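Local structure of adenylation domain (Streptomyces sp., 5N9X) at residues A[436-441]-A[497-502]; A[453-458]-A[463-468]; A[506-511]-A[519-524]. The protein is an adenylation domain of the AMP-binding (ANL) superfamily, modelled here with ATP and threonine bound between a large N-terminal part and a small C-terminal subdomain. All blocks are in the same frame, centred on the assembly; numbering follows the deposited sequence.

Contact 1 of 3, residues A[436-441]-A[497-502]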
ATOM      1  N   SER A 436       8.936 -18.120  -1.448  1.00 25.04           N
ATOM      2  CA  SER A 436       9.108 -17.071  -2.440  1.00 24.75           C
ATOM      3  C   SER A 436      10.088 -17.430  -3.574  1.00 19.31           C
ATOM      4  O   SER A 436       9.908 -16.980  -4.697  1.00 20.87           O
ATOM      5  CB  SER A 436       9.553 -15.790  -1.731  1.00 29.43           C
ATOM      6  OG  SER A 436       9.715 -14.734  -2.650  1.00 33.47           O
ATOM      7  N   ASP A 437      11.108 -18.231  -3.279  1.00 22.31           N
ATOM      8  CA  ASP A 437      12.014 -18.767  -4.317  1.00 21.65           C
ATOM      9  C   ASP A 437      11.350 -19.771  -5.258  1.00 23.11           C
ATOM     10  O   ASP A 437      11.646 -19.808  -6.461  1.00 28.07           O
ATOM     11  CB  ASP A 437      13.223 -19.453  -3.686  1.00 24.14           C
ATOM     12  CG  ASP A 437      14.173 -18.481  -3.013  1.00 31.86           C
ATOM     13  OD1 ASP A 437      13.875 -17.262  -2.949  1.00 34.24           O
ATOM     14  OD2 ASP A 437      15.218 -18.963  -2.512  1.00 41.94           O
ATOM     15  N   VAL A 438      10.474 -20.608  -4.710  1.00 22.76           N
ATOM     16  CA  VAL A 438       9.713 -21.552  -5.531  1.00 26.08           C
ATOM     17  C   VAL A 438       8.841 -20.786  -6.501  1.00 26.32           C
ATOM     18  O   VAL A 438       8.704 -21.143  -7.681  1.00 27.07           O
ATOM     19  CB  VAL A 438       8.803 -22.456  -4.692  1.00 18.70           C
ATOM     20  CG1 VAL A 438       8.406 -23.673  -5.497  1.00 16.63           C
ATOM     21  CG2 VAL A 438       9.490 -22.824  -3.386  1.00 22.56           C
ATOM     22  N   GLU A 439       8.246 -19.731  -5.961  1.00 18.15           N
ATOM     23  CA  GLU A 439       7.319 -18.899  -6.690  1.00 26.02           C
ATOM     24  C   GLU A 439       8.052 -18.329  -7.897  1.00 21.18           C
ATOM     25  O   GLU A 439       7.581 -18.450  -9.022  1.00 25.92           O
ATOM     26  CB  GLU A 439       6.776 -17.781  -5.784  1.00 21.11           C
ATOM     27  CG  GLU A 439       5.425 -18.037  -5.127  1.00 19.85           C
ATOM     28  CD  GLU A 439       5.204 -17.148  -3.884  1.00 31.73           C
ATOM     29  OE1 GLU A 439       5.619 -15.957  -3.898  1.00 24.58           O
ATOM     30  OE2 GLU A 439       4.619 -17.645  -2.891  1.00 23.92           O
ATOM     31  N   ALA A 440       9.207 -17.719  -7.654  1.00 17.94           N
ATOM     32  CA  ALA A 440       9.996 -17.130  -8.730  1.00 25.68           C
ATOM     33  C   ALA A 440      10.402 -18.192  -9.738  1.00 22.11           C
ATOM     34  O   ALA A 440      10.368 -17.941 -10.941  1.00 27.53           O
ATOM     35  CB  ALA A 440      11.229 -16.425  -8.181  1.00 19.94           C
ATOM     36  N   ALA A 441      10.769 -19.374  -9.254  1.00 18.30           N
ATOM     37  CA  ALA A 441      11.136 -20.464 -10.153  1.00 24.05           C
ATOM     38  C   ALA A 441       9.958 -20.861 -11.051  1.00 25.19           C
ATOM     39  O   ALA A 441      10.153 -21.172 -12.228  1.00 23.58           O
ATOM     40  CB  ALA A 441      11.642 -21.671  -9.369  1.00 14.82           C
ATOM     41  N   MET A 497      12.035 -28.869  -2.929  1.00 28.29           N
ATOM     42  CA  MET A 497      11.434 -27.559  -3.153  1.00 24.50           C
ATOM     43  C   MET A 497      10.394 -27.549  -4.262  1.00 23.85           C
ATOM     44  O   MET A 497       9.869 -26.494  -4.592  1.00 27.52           O
ATOM     45  CB  MET A 497      12.509 -26.519  -3.479  1.00 26.22           C
ATOM     46  CG  MET A 497      13.280 -25.996  -2.273  1.00 32.32           C
ATOM     47  SD  MET A 497      14.523 -24.803  -2.789  1.00 46.33           S
ATOM     48  CE  MET A 497      13.580 -23.272  -2.757  1.00 29.42           C
ATOM     49  N   GLN A 498      10.100 -28.713  -4.835  1.00 22.75           N
ATOM     50  CA  GLN A 498       9.177 -28.803  -5.961  1.00 26.10           C
ATOM     51  C   GLN A 498       7.745 -28.986  -5.489  1.00 30.05           C
ATOM     52  O   GLN A 498       7.467 -29.874  -4.682  1.00 32.05           O
ATOM     53  CB  GLN A 498       9.606 -29.937  -6.896  1.00 23.14           C
ATOM     54  CG  GLN A 498      10.687 -29.509  -7.908  1.00 29.51           C
ATOM     55  CD  GLN A 498      11.603 -30.659  -8.345  1.00 33.90           C
ATOM     56  OE1 GLN A 498      11.248 -31.822  -8.229  1.00 37.17           O
ATOM     57  NE2 GLN A 498      12.779 -30.324  -8.863  1.00 36.83           N
ATOM     58  N   PRO A 499       6.835 -28.116  -5.973  1.00 33.58           N
ATOM     59  CA  PRO A 499       5.417 -28.168  -5.588  1.00 29.51           C
ATOM     60  C   PRO A 499       4.800 -29.520  -5.902  1.00 23.96           C
ATOM     61  O   PRO A 499       5.026 -30.077  -6.973  1.00 31.82           O
ATOM     62  CB  PRO A 499       4.778 -27.049  -6.424  1.00 25.66           C
ATOM     63  CG  PRO A 499       5.925 -26.113  -6.737  1.00 29.29           C
ATOM     64  CD  PRO A 499       7.106 -27.024  -6.924  1.00 22.89           C
ATOM     65  N   SER A 500       4.042 -30.048  -4.948  1.00 23.65           N
ATOM     66  CA  SER A 500       3.450 -31.374  -5.056  1.00 17.99           C
ATOM     67  C   SER A 500       2.183 -31.365  -5.890  1.00 22.47           C
ATOM     68  O   SER A 500       1.792 -32.384  -6.449  1.00 19.84           O
ATOM     69  CB  SER A 500       3.162 -31.925  -3.656  1.00 18.91           C
ATOM     70  OG  SER A 500       1.981 -32.700  -3.659  1.00 36.53           O
ATOM     71  N   GLN A 501       1.537 -30.205  -5.964  1.00 17.37           N
ATOM     72  CA  GLN A 501       0.277 -30.069  -6.688  1.00 18.49           C
ATOM     73  C   GLN A 501       0.212 -28.676  -7.312  1.00 19.52           C
ATOM     74  O   GLN A 501       0.639 -27.701  -6.694  1.00 20.10           O
ATOM     75  CB  GLN A 501      -0.937 -30.320  -5.755  1.00 18.59           C
ATOM     76  CG  GLN A 501      -2.233 -30.758  -6.476  1.00 19.21           C
ATOM     77  CD  GLN A 501      -3.178 -31.622  -5.603  1.00 28.88           C
ATOM     78  OE1 GLN A 501      -2.736 -32.402  -4.755  1.00 24.01           O
ATOM     79  NE2 GLN A 501      -4.484 -31.468  -5.817  1.00 24.52           N
ATOM     80  N   TYR A 502      -0.298 -28.585  -8.540  1.00 24.44           N
ATOM     81  CA  TYR A 502      -0.403 -27.305  -9.258  1.00 19.87           C
ATOM     82  C   TYR A 502      -1.851 -27.038  -9.557  1.00 21.41           C
ATOM     83  O   TYR A 502      -2.563 -27.955  -9.955  1.00 19.23           O
ATOM     84  CB  TYR A 502       0.387 -27.332 -10.573  1.00 18.44           C
ATOM     85  CG  TYR A 502       1.869 -27.366 -10.375  1.00 18.58           C
ATOM     86  CD1 TYR A 502       2.545 -28.576 -10.333  1.00 18.26           C
ATOM     87  CD2 TYR A 502       2.606 -26.192 -10.250  1.00 19.64           C
ATOM     88  CE1 TYR A 502       3.898 -28.624 -10.152  1.00 20.57           C
ATOM     89  CE2 TYR A 502       3.977 -26.237 -10.068  1.00 20.96           C
ATOM     90  CZ  TYR A 502       4.613 -27.457 -10.020  1.00 14.90           C
ATOM     91  OH  TYR A 502       5.975 -27.539  -9.837  1.00 22.86           O
TER
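Val438 and Met497 mark the nearest backbone approach, their CA atoms 6.7 Å apart, where one side of the helix carrying residues 436-441 meets the turn and loop that lead into strand 501-505. No hydrogen bond joins the two segments, so the contact rests on apolar side chains and on one carbonyl. The side chain of Val438 is directed toward the loop: CG1 meets the Met497 carbonyl and Pro499, CG2 the end of the methionine. With CG1 anti to the backbone N (chi1 -161°), that methyl stands 3.3 Å from Met497 O and 3.7 Å from Pro499 CG, the valine and the proline ring running past one another head to tail. The second methyl, CG2, lies 4.2 Å from Met497 CE. The methionine runs extended as far as its sulfur and then bends (chi3 88°), which brings CE back to the helix and sets it 3.9 Å from Asp437 CB, against the aliphatic root of that acidic residue. Leu493, just after helix 482-492 in the same connection, also touches Val438, while Glu439, directed away from this loop, forms a salt bridge with Arg518 and accepts a hydrogen bond from Val453 N. The arrangement is that of a helix packed on the loop entering an edge strand, here within the small alpha/beta C-terminal subdomain of the AMP-binding enzyme family.

Contact 2 of 3, residues A[453-458]-A[463-468]; sequences VWVHEF and SRLVCA
Val466 and Trp454 form the apolar centre, their two side chains rising together from one face of the sheet. Val466 CG1 sits over the six-membered ring of the indole, 3.8 Å from its centroid, in a CH-pi contact displaced toward the rim. The other methyl, CG2, turns to Phe458 and comes 3.6 Å from its CZ, so one valine bridges two aromatic residues. Trp454 takes chi1 74°, placing CG between its own backbone N and carbonyl carbon; this folds the indole across toward the partner strand, where its CZ3 edge meets Ala468 N. On the reverse face Val453 CG1 packs on Leu465 CD2 at 3.6 Å, with Cys467 beside the other methyl.

The backbone beneath is an antiparallel beta hairpin. Trp454 with Val466 and His456 with Arg464 are its hydrogen-bonded pairs; the His456 N to Arg464 O bond is nearly straight, at 176°. The hairpin forms two of the three strands of the C-terminal subdomain's sheet, strand 501-505 adding the third beside 463-470.

Further out, Trp454 NE1 donates to His456 ND1 over 3.0 Å, the donor lying near the imidazole plane. His456 NE2 is hydrogen-bonded to the Asp526 carboxylate, so both ring nitrogens are engaged, which restrains the rotation of the ring. Beyond it, the Arg464 guanidinium lies flat on Phe458, planes 16° apart and centres 3.7 Å apart, in a cation-pi stack; His456 CD2 approaches the opposite face of the phenyl ring. A salt bridge from Arg464 NE to Asp462 and a hydrogen bond from NH1 to Ser500 hold the guanidinium in that stacked position.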
ATOM      1  N   VAL A 453       2.900 -20.018  -3.938  1.00 16.07           N
ATOM      2  CA  VAL A 453       3.321 -21.331  -3.478  1.00 17.43           C
ATOM      3  C   VAL A 453       3.196 -21.389  -1.966  1.00 17.08           C
ATOM      4  O   VAL A 453       3.680 -20.489  -1.276  1.00 17.46           O
ATOM      5  CB  VAL A 453       4.781 -21.657  -3.886  1.00 20.26           C
ATOM      6  CG1 VAL A 453       5.201 -23.018  -3.334  1.00 18.95           C
ATOM      7  CG2 VAL A 453       4.952 -21.615  -5.394  1.00 21.64           C
ATOM      8  N   TRP A 454       2.542 -22.421  -1.440  1.00 14.04           N
ATOM      9  CA  TRP A 454       2.450 -22.560   0.018  1.00 27.60           C
ATOM     10  C   TRP A 454       2.441 -24.014   0.503  1.00 18.31           C
ATOM     11  O   TRP A 454       2.302 -24.944  -0.283  1.00 17.63           O
ATOM     12  CB  TRP A 454       1.206 -21.822   0.546  1.00 13.87           C
ATOM     13  CG  TRP A 454      -0.099 -22.480   0.270  1.00 16.75           C
ATOM     14  CD1 TRP A 454      -0.899 -23.147   1.163  1.00 19.33           C
ATOM     15  CD2 TRP A 454      -0.783 -22.515  -0.982  1.00 15.53           C
ATOM     16  NE1 TRP A 454      -2.039 -23.593   0.536  1.00 12.92           N
ATOM     17  CE2 TRP A 454      -1.994 -23.222  -0.780  1.00 13.39           C
ATOM     18  CE3 TRP A 454      -0.484 -22.031  -2.264  1.00 14.57           C
ATOM     19  CZ2 TRP A 454      -2.907 -23.446  -1.808  1.00 16.87           C
ATOM     20  CZ3 TRP A 454      -1.384 -22.255  -3.288  1.00 14.31           C
ATOM     21  CH2 TRP A 454      -2.584 -22.961  -3.058  1.00 21.40           C
ATOM     22  N   VAL A 455       2.632 -24.196   1.801  1.00 15.08           N
ATOM     23  CA  VAL A 455       2.414 -25.497   2.411  1.00 26.76           C
ATOM     24  C   VAL A 455       0.921 -25.651   2.697  1.00 19.55           C
ATOM     25  O   VAL A 455       0.312 -24.816   3.337  1.00 20.92           O
ATOM     26  CB  VAL A 455       3.248 -25.684   3.697  1.00 23.77           C
ATOM     27  CG1 VAL A 455       3.000 -27.075   4.304  1.00 18.55           C
ATOM     28  CG2 VAL A 455       4.731 -25.520   3.376  1.00 12.93           C
ATOM     29  N   HIS A 456       0.316 -26.701   2.173  1.00 19.79           N
ATOM     30  CA  HIS A 456      -1.111 -26.906   2.407  1.00 27.70           C
ATOM     31  C   HIS A 456      -1.363 -28.105   3.301  1.00 29.31           C
ATOM     32  O   HIS A 456      -0.814 -29.180   3.064  1.00 32.83           O
ATOM     33  CB  HIS A 456      -1.839 -27.090   1.080  1.00 21.54           C
ATOM     34  CG  HIS A 456      -3.321 -26.981   1.184  1.00 23.64           C
ATOM     35  ND1 HIS A 456      -3.975 -25.767   1.244  1.00 18.92           N
ATOM     36  CD2 HIS A 456      -4.282 -27.931   1.200  1.00 26.27           C
ATOM     37  CE1 HIS A 456      -5.274 -25.977   1.303  1.00 18.40           C
ATOM     38  NE2 HIS A 456      -5.489 -27.280   1.277  1.00 34.99           N
ATOM     39  N   GLU A 457      -2.198 -27.936   4.317  1.00 26.18           N
ATOM     40  CA  GLU A 457      -2.559 -29.075   5.149  1.00 37.58           C
ATOM     41  C   GLU A 457      -3.719 -29.837   4.515  1.00 35.78           C
ATOM     42  O   GLU A 457      -4.863 -29.400   4.563  1.00 29.99           O
ATOM     43  CB  GLU A 457      -2.914 -28.624   6.568  1.00 35.94           C
ATOM     44  CG  GLU A 457      -2.392 -29.553   7.655  1.00 39.80           C
ATOM     45  CD  GLU A 457      -3.120 -29.374   8.985  1.00 55.54           C
ATOM     46  OE1 GLU A 457      -4.012 -30.206   9.270  1.00 56.03           O
ATOM     47  OE2 GLU A 457      -2.790 -28.435   9.754  1.00 47.66           O
ATOM     48  N   PHE A 458      -3.415 -30.964   3.883  1.00 40.99           N
ATOM     49  CA  PHE A 458      -4.442 -31.772   3.234  1.00 34.89           C
ATOM     50  C   PHE A 458      -5.197 -32.482   4.347  1.00 50.66           C
ATOM     51  O   PHE A 458      -6.423 -32.611   4.335  1.00 47.53           O
ATOM     52  CB  PHE A 458      -3.820 -32.766   2.246  1.00 33.72           C
ATOM     53  CG  PHE A 458      -3.349 -32.135   0.965  1.00 30.85           C
ATOM     54  CD1 PHE A 458      -2.091 -31.554   0.888  1.00 27.28           C
ATOM     55  CD2 PHE A 458      -4.167 -32.117  -0.163  1.00 34.05           C
ATOM     56  CE1 PHE A 458      -1.652 -30.959  -0.285  1.00 26.78           C
ATOM     57  CE2 PHE A 458      -3.732 -31.526  -1.343  1.00 35.05           C
ATOM     58  CZ  PHE A 458      -2.469 -30.945  -1.400  1.00 26.41           C
ATOM     59  N   SER A 463       1.036 -32.858   5.048  1.00 33.53           N
ATOM     60  CA  SER A 463       1.353 -31.476   4.685  1.00 32.05           C
ATOM     61  C   SER A 463       2.250 -31.426   3.449  1.00 34.00           C
ATOM     62  O   SER A 463       3.374 -31.934   3.474  1.00 27.87           O
ATOM     63  CB  SER A 463       2.027 -30.744   5.851  1.00 28.27           C
ATOM     64  OG  SER A 463       1.074 -30.104   6.680  1.00 35.21           O
ATOM     65  N   ARG A 464       1.764 -30.810   2.371  1.00 34.98           N
ATOM     66  CA  ARG A 464       2.555 -30.739   1.137  1.00 29.63           C
ATOM     67  C   ARG A 464       2.587 -29.369   0.452  1.00 29.26           C
ATOM     68  O   ARG A 464       1.649 -28.559   0.558  1.00 32.99           O
ATOM     69  CB  ARG A 464       2.060 -31.788   0.119  1.00 35.14           C
ATOM     70  CG  ARG A 464       2.143 -33.247   0.563  1.00 29.75           C
ATOM     71  CD  ARG A 464       1.709 -34.214  -0.541  1.00 27.00           C
ATOM     72  NE  ARG A 464       0.267 -34.455  -0.489  1.00 29.87           N
ATOM     73  CZ  ARG A 464      -0.588 -34.151  -1.466  1.00 27.95           C
ATOM     74  NH1 ARG A 464      -0.157 -33.605  -2.600  1.00 21.63           N
ATOM     75  NH2 ARG A 464      -1.880 -34.404  -1.312  1.00 21.41           N
ATOM     76  N   LEU A 465       3.698 -29.147  -0.251  1.00 33.07           N
ATOM     77  CA  LEU A 465       3.918 -28.005  -1.132  1.00 22.58           C
ATOM     78  C   LEU A 465       2.937 -27.938  -2.298  1.00 23.70           C
ATOM     79  O   LEU A 465       2.810 -28.887  -3.076  1.00 18.91           O
ATOM     80  CB  LEU A 465       5.331 -28.044  -1.695  1.00 30.41           C
ATOM     81  CG  LEU A 465       6.331 -27.027  -1.161  1.00 29.95           C
ATOM     82  CD1 LEU A 465       7.534 -26.942  -2.083  1.00 24.08           C
ATOM     83  CD2 LEU A 465       5.650 -25.690  -1.022  1.00 20.54           C
ATOM     84  N   VAL A 466       2.280 -26.792  -2.432  1.00 22.28           N
ATOM     85  CA  VAL A 466       1.245 -26.603  -3.438  1.00 24.66           C
ATOM     86  C   VAL A 466       1.495 -25.282  -4.172  1.00 19.67           C
ATOM     87  O   VAL A 466       2.125 -24.376  -3.628  1.00 18.70           O
ATOM     88  CB  VAL A 466      -0.158 -26.659  -2.767  1.00 24.32           C
ATOM     89  CG1 VAL A 466      -1.236 -26.107  -3.649  1.00 27.70           C
ATOM     90  CG2 VAL A 466      -0.478 -28.085  -2.397  1.00 22.33           C
ATOM     91  N   CYS A 467       1.058 -25.206  -5.425  1.00 17.10           N
ATOM     92  CA  CYS A 467       1.190 -23.989  -6.212  1.00 18.16           C
ATOM     93  C   CYS A 467      -0.085 -23.644  -6.960  1.00 18.43           C
ATOM     94  O   CYS A 467      -0.681 -24.497  -7.618  1.00 18.30           O
ATOM     95  CB  CYS A 467       2.337 -24.108  -7.217  1.00 13.98           C
ATOM     96  SG  CYS A 467       2.396 -22.738  -8.407  1.00 19.05           S
ATOM     97  N   ALA A 468      -0.497 -22.385  -6.861  1.00 15.18           N
ATOM     98  CA  ALA A 468      -1.449 -21.849  -7.827  1.00 16.53           C
ATOM     99  C   ALA A 468      -0.705 -20.858  -8.745  1.00 21.33           C
ATOM    100  O   ALA A 468       0.238 -20.166  -8.329  1.00 16.88           O
ATOM    101  CB  ALA A 468      -2.622 -21.185  -7.136  1.00 12.90           C
TER

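Contact 3 of 3, residues A[506-511]-A[519-524]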
ATOM      1  N   PRO A 506      -7.570 -18.622 -13.623  1.00 29.78           N
ATOM      2  CA  PRO A 506      -7.687 -17.550 -14.631  1.00 35.56           C
ATOM      3  C   PRO A 506      -7.055 -16.240 -14.143  1.00 32.88           C
ATOM      4  O   PRO A 506      -6.419 -15.510 -14.908  1.00 24.62           O
ATOM      5  CB  PRO A 506      -9.207 -17.400 -14.823  1.00 36.95           C
ATOM      6  CG  PRO A 506      -9.783 -18.706 -14.388  1.00 35.38           C
ATOM      7  CD  PRO A 506      -8.882 -19.191 -13.268  1.00 31.04           C
ATOM      8  N   GLU A 507      -7.251 -15.958 -12.857  1.00 33.49           N
ATOM      9  CA  GLU A 507      -6.604 -14.844 -12.160  1.00 30.25           C
ATOM     10  C   GLU A 507      -6.368 -15.285 -10.719  1.00 27.56           C
ATOM     11  O   GLU A 507      -7.079 -16.148 -10.223  1.00 25.62           O
ATOM     12  CB  GLU A 507      -7.466 -13.561 -12.169  1.00 39.39           C
ATOM     13  CG  GLU A 507      -8.579 -13.478 -13.225  1.00 37.77           C
ATOM     14  CD  GLU A 507      -9.548 -12.315 -12.962  1.00 49.39           C
ATOM     15  OE1 GLU A 507      -9.502 -11.750 -11.847  1.00 50.71           O
ATOM     16  OE2 GLU A 507     -10.357 -11.972 -13.862  1.00 50.07           O
ATOM     17  N   LEU A 508      -5.394 -14.691 -10.039  1.00 28.76           N
ATOM     18  CA  LEU A 508      -5.256 -14.917  -8.609  1.00 22.89           C
ATOM     19  C   LEU A 508      -6.244 -13.991  -7.900  1.00 33.16           C
ATOM     20  O   LEU A 508      -6.470 -12.867  -8.357  1.00 32.36           O
ATOM     21  CB  LEU A 508      -3.826 -14.647  -8.142  1.00 23.98           C
ATOM     22  CG  LEU A 508      -2.740 -15.616  -8.618  1.00 24.34           C
ATOM     23  CD1 LEU A 508      -1.377 -15.233  -8.078  1.00 23.51           C
ATOM     24  CD2 LEU A 508      -3.069 -17.065  -8.277  1.00 21.88           C
ATOM     25  N   PRO A 509      -6.850 -14.462  -6.794  1.00 33.10           N
ATOM     26  CA  PRO A 509      -7.716 -13.597  -5.989  1.00 25.58           C
ATOM     27  C   PRO A 509      -6.919 -12.472  -5.362  1.00 29.73           C
ATOM     28  O   PRO A 509      -5.748 -12.688  -5.043  1.00 23.13           O
ATOM     29  CB  PRO A 509      -8.275 -14.548  -4.924  1.00 25.92           C
ATOM     30  CG  PRO A 509      -7.263 -15.628  -4.820  1.00 25.05           C
ATOM     31  CD  PRO A 509      -6.781 -15.826  -6.233  1.00 33.97           C
ATOM     32  N   ARG A 510      -7.553 -11.313  -5.173  1.00 27.88           N
ATOM     33  CA  ARG A 510      -6.868 -10.077  -4.807  1.00 24.15           C
ATOM     34  C   ARG A 510      -7.507  -9.398  -3.607  1.00 23.91           C
ATOM     35  O   ARG A 510      -8.717  -9.172  -3.613  1.00 20.57           O
ATOM     36  CB  ARG A 510      -6.908  -9.090  -5.976  1.00 33.76           C
ATOM     37  CG  ARG A 510      -6.292  -9.535  -7.279  1.00 32.83           C
ATOM     38  CD  ARG A 510      -4.788  -9.591  -7.265  1.00 36.87           C
ATOM     39  NE  ARG A 510      -4.301 -10.061  -8.555  1.00 34.66           N
ATOM     40  CZ  ARG A 510      -3.041 -10.387  -8.801  1.00 38.81           C
ATOM     41  NH1 ARG A 510      -2.126 -10.243  -7.856  1.00 39.62           N
ATOM     42  NH2 ARG A 510      -2.690 -10.830  -9.997  1.00 42.85           N
ATOM     43  N   THR A 511      -6.695  -9.051  -2.600  1.00 32.85           N
ATOM     44  CA  THR A 511      -7.108  -8.109  -1.559  1.00 28.02           C
ATOM     45  C   THR A 511      -7.162  -6.697  -2.181  1.00 32.02           C
ATOM     46  O   THR A 511      -6.609  -6.476  -3.259  1.00 27.27           O
ATOM     47  CB  THR A 511      -6.161  -8.138  -0.333  1.00 29.02           C
ATOM     48  OG1 THR A 511      -4.815  -8.280  -0.775  1.00 26.16           O
ATOM     49  CG2 THR A 511      -6.488  -9.312   0.589  1.00 29.11           C
ATOM     50  N   ALA A 519      -4.472 -16.443   1.733  1.00 22.20           N
ATOM     51  CA  ALA A 519      -5.557 -17.177   2.412  1.00 23.63           C
ATOM     52  C   ALA A 519      -6.714 -17.518   1.464  1.00 21.19           C
ATOM     53  O   ALA A 519      -7.358 -18.557   1.608  1.00 29.21           O
ATOM     54  CB  ALA A 519      -6.079 -16.378   3.596  1.00 16.73           C
ATOM     55  N   SER A 520      -6.982 -16.639   0.501  1.00 24.42           N
ATOM     56  CA  SER A 520      -7.948 -16.917  -0.574  1.00 20.01           C
ATOM     57  C   SER A 520      -7.498 -17.958  -1.604  1.00 17.84           C
ATOM     58  O   SER A 520      -8.302 -18.571  -2.294  1.00 18.76           O
ATOM     59  CB  SER A 520      -8.273 -15.626  -1.317  1.00 22.26           C
ATOM     60  OG  SER A 520      -9.428 -15.764  -2.101  1.00 16.46           O
ATOM     61  N   VAL A 521      -6.208 -18.132  -1.770  1.00 20.52           N
ATOM     62  CA  VAL A 521      -5.795 -19.089  -2.776  1.00 23.78           C
ATOM     63  C   VAL A 521      -5.895 -20.480  -2.155  1.00 13.69           C
ATOM     64  O   VAL A 521      -6.418 -21.404  -2.764  1.00 18.17           O
ATOM     65  CB  VAL A 521      -4.369 -18.786  -3.309  1.00 20.01           C
ATOM     66  CG1 VAL A 521      -3.838 -19.955  -4.073  1.00 21.88           C
ATOM     67  CG2 VAL A 521      -4.408 -17.568  -4.203  1.00 17.48           C
ATOM     68  N   ALA A 522      -5.426 -20.599  -0.926  1.00 14.12           N
ATOM     69  CA  ALA A 522      -5.506 -21.857  -0.188  1.00 23.05           C
ATOM     70  C   ALA A 522      -6.946 -22.368  -0.052  1.00 23.46           C
ATOM     71  O   ALA A 522      -7.174 -23.569  -0.121  1.00 22.16           O
ATOM     72  CB  ALA A 522      -4.877 -21.700   1.183  1.00 16.06           C
ATOM     73  N   ARG A 523      -7.912 -21.468   0.122  1.00 17.64           N
ATOM     74  CA  ARG A 523      -9.298 -21.901   0.251  1.00 25.14           C
ATOM     75  C   ARG A 523      -9.917 -22.356  -1.075  1.00 26.25           C
ATOM     76  O   ARG A 523     -10.713 -23.299  -1.096  1.00 21.84           O
ATOM     77  CB  ARG A 523     -10.150 -20.791   0.886  1.00 27.07           C
ATOM     78  CG  ARG A 523      -9.856 -20.586   2.371  1.00 27.84           C
ATOM     79  CD  ARG A 523     -10.865 -19.683   3.043  1.00 32.80           C
ATOM     80  NE  ARG A 523     -10.220 -18.531   3.680  1.00 44.74           N
ATOM     81  CZ  ARG A 523     -10.298 -17.283   3.224  1.00 34.02           C
ATOM     82  NH1 ARG A 523     -10.995 -17.020   2.129  1.00 30.97           N
ATOM     83  NH2 ARG A 523      -9.681 -16.299   3.863  1.00 45.22           N
ATOM     84  N   ALA A 524      -9.548 -21.692  -2.168  1.00 17.31           N
ATOM     85  CA  ALA A 524     -10.059 -22.046  -3.480  1.00 21.30           C
ATOM     86  C   ALA A 524      -9.506 -23.408  -3.897  1.00 18.34           C
ATOM     87  O   ALA A 524     -10.196 -24.228  -4.492  1.00 21.71           O
ATOM     88  CB  ALA A 524      -9.689 -20.974  -4.504  1.00 15.87           C
TER
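Pro509 and Val521 meet at about a right angle, the proline ring of the loop set across the valine branch of the helix. Val521 CG2 makes the touch, 3.5 Å from Pro509 CG and almost as near to CD, so a single methyl sits against the CG-CD border of the pyrrolidine ring. Its position follows from the valine rotamer: CG1 is anti to the backbone N (chi1 166°), which leaves CG2 beside that nitrogen and turned to the loop. The same methyl has a looser neighbour in Leu508, whose CD2 lies 4.3 Å away. One residue earlier, Ser520 points at the loop, with OG 3.3 Å from Pro509 CB. The hydroxyl therefore meets carbon here, and the two segments share no hydrogen bond. A backbone hydrogen bond between Pro509 and Asp517 ties the loop to the residue immediately before helix 518-528. Lys515, between the two segments, lines the pocket holding the bound threonine. Along the chain the loop follows strand 501-505 and leads to helix 518-528, with Leu508 also reaching Val452 and Thr470 of the hairpin strands, while Val521 packs on Trp454 and Ala468 where the helix covers the sheet.

How the contacts relate
The three contacts illustrate how one long-range contact and two short-range ones build a small alpha/beta subdomain. Contact 2, the hairpin, is nested along the chain inside the loop closed by contact 1, and contact 3 follows both. The centres of contacts 1 and 2 are about 9 Å apart, and strands 463-470 and 501-505 join them side by side in one sheet. The centre of contact 3 is about 13 Å from that of contact 2 and about 16 Å from that of contact 1, its loop starting just after strand 501-505. Helix 435-443 packs on the Val453-Leu465 face of the hairpin and helix 518-528 on the Trp454-Val466 face, so the hairpin lies between them.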